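Local coordinates for ATP-dependent DNA helicase (Mycobacterium smegmatis, PDB 5V9X), which probably couples ATP hydrolysis to 3'-to-5' tracking along single-stranded DNA, unwinding RNA:DNA hybrids ahead of it, at residues I164-P167 and E168-F171; D462-A465 and Q466-A470. All coordinates share one frame; numbering follows the deposited sequence.

Contact 1 of 2, residues I164-P167 and E168-F171. With nucleotides of chain B.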
loop_
_atom_site.group_PDB
_atom_site.type_symbol
_atom_site.label_atom_id
_atom_site.label_comp_id
_atom_site.label_asym_id
_atom_site.label_seq_id
_atom_site.Cartn_x
_atom_site.Cartn_y
_atom_site.Cartn_z
ATOM N N ILE A 164 13.682 3.574 17.402
ATOM C CA ILE A 164 12.800 3.819 16.267
ATOM C C ILE A 164 13.377 3.078 15.071
ATOM O O ILE A 164 14.575 3.192 14.787
ATOM C CB ILE A 164 12.671 5.325 15.976
ATOM C CG1 ILE A 164 12.054 6.054 17.173
ATOM C CG2 ILE A 164 11.856 5.556 14.721
ATOM C CD1 ILE A 164 12.085 7.562 17.046
ATOM N N THR A 165 12.539 2.315 14.374
ATOM C CA THR A 165 13.035 1.478 13.288
ATOM C C THR A 165 11.884 1.136 12.347
ATOM O O THR A 165 10.758 1.617 12.506
ATOM C CB THR A 165 13.705 0.214 13.839
ATOM O OG1 THR A 165 14.208 -0.573 12.754
ATOM C CG2 THR A 165 12.712 -0.616 14.645
ATOM N N THR A 166 12.182 0.301 11.361
ATOM C CA THR A 166 11.243 -0.214 10.379
ATOM C C THR A 166 11.006 -1.704 10.603
ATOM O O THR A 166 11.747 -2.360 11.343
ATOM C CB THR A 166 11.781 0.020 8.959
ATOM O OG1 THR A 166 13.027 -0.669 8.797
ATOM C CG2 THR A 166 11.978 1.506 8.698
ATOM N N PRO A 167 9.963 -2.276 9.989
ATOM C CA PRO A 167 9.790 -3.734 10.091
ATOM C C PRO A 167 10.957 -4.504 9.503
ATOM O O PRO A 167 11.410 -5.490 10.096
ATOM C CB PRO A 167 8.488 -3.988 9.318
ATOM C CG PRO A 167 7.761 -2.689 9.358
ATOM C CD PRO A 167 8.824 -1.638 9.302
ATOM N N GLU A 168 11.464 -4.066 8.350
ATOM C CA GLU A 168 12.604 -4.732 7.730
ATOM C C GLU A 168 13.828 -4.685 8.636
ATOM O O GLU A 168 14.522 -5.692 8.815
ATOM C CB GLU A 168 12.913 -4.089 6.374
ATOM C CG GLU A 168 11.904 -4.391 5.268
ATOM C CD GLU A 168 10.582 -3.660 5.442
ATOM O OE1 GLU A 168 10.503 -2.746 6.294
ATOM O OE2 GLU A 168 9.617 -4.001 4.724
ATOM N N SER A 169 14.110 -3.519 9.222
ATOM C CA SER A 169 15.299 -3.394 10.059
ATOM C C SER A 169 15.125 -4.112 11.391
ATOM O O SER A 169 16.093 -4.660 11.931
ATOM C CB SER A 169 15.640 -1.924 10.278
ATOM O OG SER A 169 16.339 -1.399 9.164
ATOM N N LEU A 170 13.908 -4.117 11.940
ATOM C CA LEU A 170 13.645 -4.937 13.119
ATOM C C LEU A 170 13.955 -6.399 12.838
ATOM O O LEU A 170 14.498 -7.107 13.695
ATOM C CB LEU A 170 12.192 -4.781 13.569
ATOM C CG LEU A 170 11.809 -5.628 14.786
ATOM C CD1 LEU A 170 12.643 -5.226 15.995
ATOM C CD2 LEU A 170 10.321 -5.523 15.094
ATOM N N PHE A 171 13.627 -6.861 11.631
ATOM C CA PHE A 171 13.973 -8.216 11.220
ATOM C C PHE A 171 15.482 -8.429 11.243
ATOM O O PHE A 171 15.962 -9.483 11.680
ATOM C CB PHE A 171 13.401 -8.474 9.827
ATOM C CG PHE A 171 13.649 -9.859 9.299
ATOM C CD1 PHE A 171 12.900 -10.933 9.751
ATOM C CD2 PHE A 171 14.602 -10.076 8.316
ATOM C CE1 PHE A 171 13.113 -12.200 9.248
ATOM C CE2 PHE A 171 14.818 -11.341 7.812
ATOM C CZ PHE A 171 14.072 -12.402 8.277
ATOM P P DC B 10 14.936 -0.026 5.840
ATOM O OP1 DC B 10 14.907 -0.590 7.208
ATOM O OP2 DC B 10 15.328 1.383 5.623
ATOM O "O5'" DC B 10 15.905 -0.914 4.938
ATOM C "C5'" DC B 10 15.912 -2.317 5.077
ATOM C "C4'" DC B 10 16.859 -2.935 4.071
ATOM O "O4'" DC B 10 16.248 -2.926 2.760
ATOM C "C3'" DC B 10 18.199 -2.204 3.922
ATOM O "O3'" DC B 10 19.259 -3.099 4.151
ATOM C "C2'" DC B 10 18.195 -1.705 2.474
ATOM C "C1'" DC B 10 17.251 -2.689 1.810
ATOM N N1 DC B 10 16.623 -2.166 0.568
ATOM C C2 DC B 10 16.501 -3.004 -0.543
ATOM O O2 DC B 10 16.911 -4.169 -0.463
ATOM N N3 DC B 10 15.931 -2.518 -1.674
ATOM C C4 DC B 10 15.501 -1.253 -1.712
ATOM N N4 DC B 10 14.948 -0.814 -2.848
ATOM C C5 DC B 10 15.621 -0.383 -0.588
ATOM C C6 DC B 10 16.183 -0.876 0.520
#
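Thr166 OG1 takes part in two bonds: it accepts from the backbone N of Ser169 at 3.1 Å and donates to OP1 of nucleotide 10 of the DNA, chain B. The second bond is modelled very short, and at this resolution its exact length should not be pressed. With chi1 at 61°, OG1 sits between the backbone N and the carbonyl carbon, where it can serve both the opening turn of helix 167-174 and the phosphate. Thr166 is thus the N-cap of that helix. The same OP1 takes a further bond from Ser169 OG, at 2.6 Å, so two hydroxyls three residues apart hold one phosphate oxygen close to the start of the helix. The helix end would probably favour the negative charge there.

Behind the hydroxyls, the backbone settles into regular turns: Leu170 N donates to Thr166 O at 2.8 Å and Phe171 N to Pro167 O at 3.0 Å. Thr165 OG1 lies against Ser169 CB, 3.2 Å away, while its hydrogen bond goes to Arg143 O. Glu168 bends at chi2 (73°), which folds its carboxylate back beside the proline: OE1 comes within 3.6 Å of Pro167 CD, and OE2 makes a salt bridge with Arg201 of helix 200-213. On the DNA side, Glu168 CB packs on C5' of nucleotide 10 at 3.7 Å.

Pro167 and Leu170 turn to the protein interior, touching both strand 100-103 and helix 200-213. A Thr-Pro-Glu-Ser sequence leading from a parallel strand into a helix, with the threonine and serine hydroxyls on a DNA phosphate, fits motif Ib of the first RecA-like domain of superfamily 2 helicases.

Contact 2 of 2, residues D462-A465 and Q466-A470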
loop_
_atom_site.group_PDB
_atom_site.type_symbol
_atom_site.label_atom_id
_atom_site.label_comp_id
_atom_site.label_asym_id
_atom_site.label_seq_id
_atom_site.Cartn_x
_atom_site.Cartn_y
_atom_site.Cartn_z
ATOM N N ASP A 462 5.511 -18.445 2.266
ATOM C CA ASP A 462 6.824 -17.919 1.900
ATOM C C ASP A 462 7.372 -17.005 2.988
ATOM O O ASP A 462 8.571 -17.039 3.287
ATOM C CB ASP A 462 6.754 -17.194 0.555
ATOM C CG ASP A 462 5.734 -16.067 0.537
ATOM O OD1 ASP A 462 5.078 -15.822 1.572
ATOM O OD2 ASP A 462 5.592 -15.423 -0.525
ATOM N N VAL A 463 6.507 -16.187 3.598
ATOM C CA VAL A 463 6.929 -15.356 4.723
ATOM C C VAL A 463 7.401 -16.229 5.879
ATOM O O VAL A 463 8.392 -15.915 6.551
ATOM C CB VAL A 463 5.787 -14.414 5.151
ATOM C CG1 VAL A 463 6.103 -13.749 6.485
ATOM C CG2 VAL A 463 5.534 -13.366 4.079
ATOM N N LEU A 464 6.702 -17.340 6.123
ATOM C CA LEU A 464 7.119 -18.278 7.161
ATOM C C LEU A 464 8.496 -18.859 6.857
ATOM O O LEU A 464 9.372 -18.900 7.730
ATOM C CB LEU A 464 6.084 -19.395 7.296
ATOM C CG LEU A 464 6.480 -20.620 8.127
ATOM C CD1 LEU A 464 6.656 -20.251 9.590
ATOM C CD2 LEU A 464 5.458 -21.737 7.971
ATOM N N ALA A 465 8.703 -19.312 5.616
ATOM C CA ALA A 465 9.975 -19.924 5.245
ATOM C C ALA A 465 11.139 -18.967 5.465
ATOM O O ALA A 465 12.210 -19.376 5.932
ATOM C CB ALA A 465 9.928 -20.386 3.789
ATOM N N GLN A 466 10.949 -17.686 5.144
ATOM C CA GLN A 466 12.020 -16.711 5.329
ATOM C C GLN A 466 12.369 -16.556 6.805
ATOM O O GLN A 466 13.546 -16.609 7.183
ATOM C CB GLN A 466 11.618 -15.366 4.721
ATOM C CG GLN A 466 12.658 -14.273 4.912
ATOM C CD GLN A 466 12.261 -12.962 4.263
ATOM O OE1 GLN A 466 12.427 -11.891 4.849
ATOM N NE2 GLN A 466 11.741 -13.038 3.041
ATOM N N HIS A 467 11.355 -16.364 7.657
ATOM C CA HIS A 467 11.607 -16.271 9.092
ATOM C C HIS A 467 12.223 -17.557 9.625
ATOM O O HIS A 467 13.068 -17.519 10.527
ATOM C CB HIS A 467 10.311 -15.949 9.837
ATOM C CG HIS A 467 10.006 -14.485 9.921
ATOM N ND1 HIS A 467 10.317 -13.722 11.026
ATOM C CD2 HIS A 467 9.419 -13.644 9.038
ATOM C CE1 HIS A 467 9.938 -12.473 10.820
ATOM N NE2 HIS A 467 9.389 -12.399 9.620
ATOM N N THR A 468 11.820 -18.704 9.072
ATOM C CA THR A 468 12.340 -19.981 9.552
ATOM C C THR A 468 13.846 -20.078 9.343
ATOM O O THR A 468 14.565 -20.609 10.197
ATOM C CB THR A 468 11.624 -21.137 8.853
ATOM O OG1 THR A 468 10.216 -21.053 9.105
ATOM C CG2 THR A 468 12.138 -22.466 9.371
ATOM N N VAL A 469 14.346 -19.567 8.216
ATOM C CA VAL A 469 15.789 -19.497 8.023
ATOM C C VAL A 469 16.407 -18.514 9.007
ATOM O O VAL A 469 17.496 -18.751 9.545
ATOM C CB VAL A 469 16.122 -19.123 6.565
ATOM C CG1 VAL A 469 17.631 -19.007 6.373
ATOM C CG2 VAL A 469 15.538 -20.148 5.606
ATOM N N ALA A 470 15.714 -17.405 9.277
ATOM C CA ALA A 470 16.281 -16.344 10.099
ATOM C C ALA A 470 16.259 -16.689 11.584
ATOM O O ALA A 470 17.214 -16.380 12.305
ATOM C CB ALA A 470 15.529 -15.038 9.852
#
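His467 can be followed outward from its CB, which rests one turn on from the carbonyls of Val463 and Leu464, 3.7 Å from Leu464 O. CG lies anti to its own carbonyl carbon (chi1 -86°), a setting that carries the ring alongside Val463, the two side chains pointing the same way; CG itself is 4.0 Å from Val463 O. CD2 meets Val463 twice: the carbonyl O lies at the ring edge, in plane, 3.5 Å from CD2, and the methyl CG1 is 4.2 Å from it. At the far end CE1 comes within 3.5 Å of Phe171 CD1, in an edge-to-face contact with that ring; the imidazole meets the ring of His204 edge-to-face as well. The backbone N of His467 donates to Val463 O in an almost straight bond, with an N-H...O angle of 175°, so one carbonyl lines both the main chain and the side chain of the histidine.

The Val463-His467 pair is an i to i+4 contact of helix 461-471, in the winged-helix part of this large helicase-related protein. One face of the helix looks to helix 200-213 of the first RecA-like domain, another to helices 479-488 and 497-508.

On that second face Thr468 turns its hydroxyl back along the helix. OG1 donates to Leu464 O at 2.7 Å, approaching from above the carbonyl plane, 50° out of it, while the backbone N of Thr468 reaches the same oxygen at 2.8 Å, nearly along the C=O axis. The carbonyl therefore has two donors from one residue, and OG1 is fixed further by Trp482 NE1. Leu464 crosses the threonine obliquely and lays CD1 3.7 Å from OG1. Toward the N-terminal end, Asp462 OD2 forms salt bridges with Arg786 and Lys200; a turn further on, Gln466 OE1 accepts from His204 NE2.

In the fold
Contact 1 comes first along the chain, where strand 162-165 of the first seven-stranded parallel sheet runs into helix 167-174; contact 2 follows some 300 residues later, within helix 461-471. Their centres are only about 16 Å apart, and they meet directly: Phe171 CZ lies 3.4 Å from Ala470 CB. Helix 200-213 flanks both, so the three helices join the first RecA-like domain to the winged-helix part. Contact 1 touches the DNA, whereas contact 2 stays about 9 Å from it at its nearest atom. The turn that holds the DNA phosphate thus belongs to a helix that packs, through Phe171, against the winged-helix part.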